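Local coordinates for putative exported protein (Bordetella parapertussis, PDB 3OCJ) that is of unknown function but carries a methyltransferase-like Rossmann domain, so it probably binds S-adenosylmethionine or a related ligand, at residues Thr274-Arg287 against Ala293-Ala305. Residues are numbered along the deposited sequence; the frame is centred on the assembly and turned at random.
Sequences TRAQLEEAGFTDLR and ARLFPTVIARKPA
Ala-301 turns its methyl group into the angle between helix 271-280 and the sheet, where Phe-283, Leu-278 and Leu-286 close round it. Phe-283 CD1 comes within 3.5 Å of Ala-301 CB; its CG stands beside the backbone N (chi1 -69°), and the ring approaches the methyl obliquely, with Arg-302 O near the ring plane at its edge. Leu-286 CD1 lies 3.9 Å from Ala-301 CB. Two residues back along the strand, Val-299 meets Leu-278 tip to tip, CG2 to CD1 3.8 Å; Leu-223 of strand 221-226 touches both Leu-278 and Phe-283. A Schellman motif at Gly-282 ends the helix, and the chain passes into the edge strand 286-289, antiparallel to its neighbour 298-302. Two hydrogen-bonded pairs, Thr-284 with Arg-302 and Arg-287 with Ile-300, hold residues 284-287 to that neighbour; the straightest bond runs from Ile-300 N to Arg-287 O (2.8 Å, 172° at the hydrogen). Between them is a beta bulge in which Asp-285, with positive phi, and Leu-286 face Ala-301. One water donates to Asp-285 O (2.6 Å) and Ile-300 O, bridging two acceptors that cannot bond each other; a second links Asp-285 OD2 to Arg-302 NE. On this looser side Arg-287 leads away to Glu-289, Arg-302 NH2 bonds to Gly-220 O, and helix 96-115 covers Thr-298 and part of Arg-302. This is the C-terminal hairpin of the class I methyltransferase sheet, strand order 3-2-1-4-5-7-6. Its chemistry implies a close-packed apolar cluster between helix and sheet, and a watered bulge where the opposite charges of Asp-285 and Arg-302 probably interact through water, without direct contact.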
loop_
_atom_site.group_PDB
_atom_site.type_symbol
_atom_site.label_atom_id
_atom_site.label_comp_id
_atom_site.label_asym_id
_atom_site.label_seq_id
_atom_site.Cartn_x
_atom_site.Cartn_y
_atom_site.Cartn_z
ATOM N N THR A 274 7.294 -3.108 14.803
ATOM C CA THR A 274 7.687 -3.777 13.571
ATOM C C THR A 274 9.037 -4.477 13.749
ATOM O O THR A 274 9.216 -5.612 13.293
ATOM C CB THR A 274 7.705 -2.774 12.406
ATOM O OG1 THR A 274 6.358 -2.335 12.179
ATOM C CG2 THR A 274 8.257 -3.414 11.129
ATOM N N ARG A 275 9.985 -3.807 14.406
ATOM C CA ARG A 275 11.266 -4.432 14.693
ATOM C C ARG A 275 11.105 -5.727 15.489
ATOM O O ARG A 275 11.719 -6.737 15.164
ATOM C CB ARG A 275 12.178 -3.474 15.460
ATOM C CG ARG A 275 13.408 -4.168 16.029
ATOM C CD ARG A 275 14.354 -3.186 16.715
ATOM N NE ARG A 275 14.939 -2.240 15.769
ATOM C CZ ARG A 275 15.986 -2.518 14.993
ATOM N NH1 ARG A 275 16.562 -3.713 15.048
ATOM N NH2 ARG A 275 16.463 -1.604 14.159
ATOM N N ALA A 276 10.284 -5.679 16.533
ATOM C CA ALA A 276 10.034 -6.872 17.344
ATOM C C ALA A 276 9.471 -8.020 16.507
ATOM O O ALA A 276 9.897 -9.173 16.651
ATOM C CB ALA A 276 9.100 -6.533 18.512
ATOM N N GLN A 277 8.520 -7.714 15.631
ATOM C CA GLN A 277 7.942 -8.761 14.787
ATOM C C GLN A 277 8.989 -9.342 13.836
ATOM O O GLN A 277 9.086 -10.555 13.668
ATOM C CB GLN A 277 6.768 -8.203 13.992
ATOM C CG GLN A 277 5.597 -7.732 14.846
ATOM C CD GLN A 277 4.556 -7.024 14.030
ATOM O OE1 GLN A 277 4.845 -6.028 13.371
ATOM N NE2 GLN A 277 3.328 -7.543 14.048
ATOM N N LEU A 278 9.767 -8.466 13.207
ATOM C CA LEU A 278 10.738 -8.934 12.225
ATOM C C LEU A 278 11.848 -9.751 12.884
ATOM O O LEU A 278 12.315 -10.747 12.317
ATOM C CB LEU A 278 11.316 -7.760 11.427
ATOM C CG LEU A 278 10.362 -7.121 10.410
ATOM C CD1 LEU A 278 10.923 -5.772 9.976
ATOM C CD2 LEU A 278 10.157 -8.033 9.202
ATOM N N GLU A 279 12.289 -9.317 14.066
ATOM C CA GLU A 279 13.319 -10.056 14.797
ATOM C C GLU A 279 12.805 -11.426 15.243
ATOM O O GLU A 279 13.525 -12.422 15.143
ATOM C CB GLU A 279 13.857 -9.221 15.963
ATOM C CG GLU A 279 14.724 -8.064 15.465
ATOM C CD GLU A 279 15.269 -7.165 16.561
ATOM O OE1 GLU A 279 14.819 -7.269 17.719
ATOM O OE2 GLU A 279 16.144 -6.337 16.232
ATOM N N GLU A 280 11.561 -11.484 15.705
ATOM C CA GLU A 280 10.957 -12.765 16.073
ATOM C C GLU A 280 10.926 -13.705 14.868
ATOM O O GLU A 280 11.171 -14.907 15.000
ATOM C CB GLU A 280 9.546 -12.568 16.641
ATOM C CG GLU A 280 8.725 -13.854 16.776
ATOM C CD GLU A 280 9.389 -14.907 17.650
ATOM O OE1 GLU A 280 10.203 -14.550 18.536
ATOM O OE2 GLU A 280 9.082 -16.104 17.452
ATOM N N ALA A 281 10.624 -13.148 13.694
ATOM C CA ALA A 281 10.609 -13.919 12.452
ATOM C C ALA A 281 11.984 -14.349 11.949
ATOM O O ALA A 281 12.064 -15.138 11.006
ATOM C CB ALA A 281 9.882 -13.142 11.372
ATOM N N GLY A 282 13.056 -13.826 12.548
ATOM C CA GLY A 282 14.409 -14.261 12.220
ATOM C C GLY A 282 15.288 -13.252 11.492
ATOM O O GLY A 282 16.442 -13.550 11.143
ATOM N N PHE A 283 14.747 -12.063 11.246
ATOM C CA PHE A 283 15.495 -11.023 10.541
ATOM C C PHE A 283 16.499 -10.288 11.422
ATOM O O PHE A 283 16.322 -10.171 12.636
ATOM C CB PHE A 283 14.542 -10.025 9.879
ATOM C CG PHE A 283 13.784 -10.601 8.725
ATOM C CD1 PHE A 283 14.387 -10.716 7.478
ATOM C CD2 PHE A 283 12.480 -11.048 8.883
ATOM C CE1 PHE A 283 13.691 -11.254 6.404
ATOM C CE2 PHE A 283 11.779 -11.593 7.815
ATOM C CZ PHE A 283 12.381 -11.700 6.576
ATOM N N THR A 284 17.554 -9.789 10.782
ATOM C CA THR A 284 18.590 -9.010 11.447
ATOM C C THR A 284 18.930 -7.786 10.600
ATOM O O THR A 284 18.414 -7.612 9.492
ATOM C CB THR A 284 19.874 -9.845 11.652
ATOM O OG1 THR A 284 20.405 -10.234 10.378
ATOM C CG2 THR A 284 19.580 -11.092 12.471
ATOM N N ASP A 285 19.794 -6.933 11.133
ATOM C CA ASP A 285 20.347 -5.803 10.389
ATOM C C ASP A 285 19.282 -4.879 9.788
ATOM O O ASP A 285 19.435 -4.386 8.669
ATOM C CB ASP A 285 21.297 -6.294 9.286
ATOM C CG ASP A 285 22.509 -7.027 9.839
ATOM O OD1 ASP A 285 22.839 -6.835 11.027
ATOM O OD2 ASP A 285 23.134 -7.794 9.078
ATOM N N LEU A 286 18.240 -4.594 10.554
ATOM C CA LEU A 286 17.138 -3.780 10.036
ATOM C C LEU A 286 17.578 -2.364 9.710
ATOM O O LEU A 286 18.327 -1.737 10.475
ATOM C CB LEU A 286 15.994 -3.710 11.048
ATOM C CG LEU A 286 14.947 -4.829 11.040
ATOM C CD1 LEU A 286 15.521 -6.231 10.889
ATOM C CD2 LEU A 286 14.049 -4.718 12.275
ATOM N N ARG A 287 17.091 -1.863 8.582
ATOM C CA ARG A 287 17.273 -0.468 8.186
ATOM C C ARG A 287 15.904 0.118 7.872
ATOM O O ARG A 287 15.139 -0.454 7.082
ATOM C CB ARG A 287 18.172 -0.377 6.949
ATOM C CG ARG A 287 18.178 0.987 6.240
ATOM C CD ARG A 287 18.740 2.124 7.098
ATOM N NE ARG A 287 18.643 3.397 6.380
ATOM C CZ ARG A 287 18.510 4.588 6.959
ATOM N NH1 ARG A 287 18.421 4.685 8.274
ATOM N NH2 ARG A 287 18.415 5.681 6.215
ATOM N N ALA A 293 7.284 12.701 6.961
ATOM C CA ALA A 293 6.445 12.849 8.144
ATOM C C ALA A 293 6.395 11.593 9.027
ATOM O O ALA A 293 5.764 11.610 10.082
ATOM C CB ALA A 293 5.011 13.272 7.742
ATOM N N ARG A 294 7.039 10.522 8.576
ATOM C CA ARG A 294 7.104 9.218 9.269
ATOM C C ARG A 294 5.753 8.523 9.360
ATOM O O ARG A 294 5.498 7.773 10.303
ATOM C CB ARG A 294 7.733 9.321 10.670
ATOM C CG ARG A 294 9.242 9.667 10.721
ATOM C CD ARG A 294 9.484 11.157 10.703
ATOM N NE ARG A 294 10.883 11.456 11.051
ATOM C CZ ARG A 294 11.866 11.619 10.167
ATOM N NH1 ARG A 294 11.637 11.519 8.870
ATOM N NH2 ARG A 294 13.098 11.885 10.598
ATOM N N LEU A 295 4.919 8.755 8.351
ATOM C CA LEU A 295 3.612 8.101 8.241
ATOM C C LEU A 295 3.694 6.680 7.688
ATOM O O LEU A 295 2.825 5.851 7.976
ATOM C CB LEU A 295 2.700 8.904 7.320
ATOM C CG LEU A 295 2.693 10.418 7.568
ATOM C CD1 LEU A 295 1.809 11.142 6.548
ATOM C CD2 LEU A 295 2.271 10.770 8.986
ATOM N N PHE A 296 4.692 6.402 6.860
ATOM C CA PHE A 296 4.699 5.145 6.117
ATOM C C PHE A 296 6.136 4.707 5.847
ATOM O O PHE A 296 6.580 4.692 4.694
ATOM C CB PHE A 296 3.939 5.326 4.792
ATOM C CG PHE A 296 3.296 4.062 4.240
ATOM C CD1 PHE A 296 3.611 2.788 4.710
ATOM C CD2 PHE A 296 2.345 4.187 3.233
ATOM C CE1 PHE A 296 2.970 1.647 4.167
ATOM C CE2 PHE A 296 1.714 3.074 2.686
ATOM C CZ PHE A 296 2.019 1.803 3.161
ATOM N N PRO A 297 6.863 4.311 6.904
ATOM C CA PRO A 297 8.253 3.908 6.692
ATOM C C PRO A 297 8.396 2.632 5.879
ATOM O O PRO A 297 7.524 1.753 5.850
ATOM C CB PRO A 297 8.780 3.663 8.111
ATOM C CG PRO A 297 7.845 4.414 9.028
ATOM C CD PRO A 297 6.498 4.352 8.332
ATOM N N THR A 298 9.554 2.548 5.235
ATOM C CA THR A 298 10.034 1.364 4.547
ATOM C C THR A 298 11.027 0.701 5.485
ATOM O O THR A 298 11.764 1.388 6.201
ATOM C CB THR A 298 10.714 1.792 3.248
ATOM O OG1 THR A 298 9.737 2.379 2.378
ATOM C CG2 THR A 298 11.427 0.640 2.529
ATOM N N VAL A 299 11.051 -0.623 5.494
ATOM C CA VAL A 299 12.054 -1.351 6.252
ATOM C C VAL A 299 12.721 -2.404 5.378
ATOM O O VAL A 299 12.049 -3.135 4.634
ATOM C CB VAL A 299 11.465 -1.975 7.539
ATOM C CG1 VAL A 299 10.288 -2.933 7.222
ATOM C CG2 VAL A 299 12.552 -2.691 8.349
ATOM N N ILE A 300 14.047 -2.460 5.467
ATOM C CA ILE A 300 14.847 -3.470 4.787
ATOM C C ILE A 300 15.415 -4.386 5.862
ATOM O O ILE A 300 16.101 -3.919 6.783
ATOM C CB ILE A 300 15.989 -2.858 3.956
ATOM C CG1 ILE A 300 15.442 -1.805 2.976
ATOM C CG2 ILE A 300 16.705 -3.963 3.182
ATOM C CD1 ILE A 300 15.431 -0.374 3.493
ATOM N N ALA A 301 15.118 -5.678 5.758
ATOM C CA ALA A 301 15.460 -6.659 6.788
ATOM C C ALA A 301 16.289 -7.784 6.179
ATOM O O ALA A 301 15.934 -8.315 5.134
ATOM C CB ALA A 301 14.180 -7.206 7.399
ATOM N N ARG A 302 17.382 -8.165 6.836
ATOM C CA ARG A 302 18.277 -9.183 6.297
ATOM C C ARG A 302 18.039 -10.573 6.887
ATOM O O ARG A 302 17.823 -10.709 8.087
ATOM C CB ARG A 302 19.732 -8.775 6.551
ATOM C CG ARG A 302 20.757 -9.833 6.181
ATOM C CD ARG A 302 21.033 -9.835 4.680
ATOM N NE ARG A 302 21.478 -8.524 4.208
ATOM C CZ ARG A 302 21.445 -8.141 2.936
ATOM N NH1 ARG A 302 21.868 -6.929 2.593
ATOM N NH2 ARG A 302 20.985 -8.968 2.007
ATOM N N LYS A 303 18.071 -11.597 6.038
ATOM C CA LYS A 303 18.144 -12.975 6.501
ATOM C C LYS A 303 19.613 -13.366 6.574
ATOM O O LYS A 303 20.333 -13.245 5.590
ATOM C CB LYS A 303 17.415 -13.918 5.548
ATOM C CG LYS A 303 17.497 -15.384 5.962
ATOM C CD LYS A 303 16.574 -16.244 5.124
ATOM C CE LYS A 303 16.700 -17.715 5.514
ATOM N NZ LYS A 303 15.612 -18.539 4.907
ATOM N N PRO A 304 20.063 -13.835 7.745
ATOM C CA PRO A 304 21.478 -14.196 7.893
ATOM C C PRO A 304 21.968 -15.181 6.832
ATOM O O PRO A 304 21.234 -16.078 6.411
ATOM C CB PRO A 304 21.524 -14.826 9.286
ATOM C CG PRO A 304 20.431 -14.140 10.035
ATOM C CD PRO A 304 19.333 -13.906 9.022
ATOM N N ALA A 305 23.214 -14.992 6.404
ATOM C CA ALA A 305 23.858 -15.903 5.467
ATOM C C ALA A 305 24.090 -17.239 6.155
ATOM O O ALA A 305 24.156 -17.290 7.383
ATOM C CB ALA A 305 25.183 -15.312 4.987
ATOM O OXT ALA A 305 24.208 -18.286 5.515
HETATM O O HOH W 1 18.928 -4.028 6.119
HETATM O O HOH W 2 23.096 -7.034 6.189
#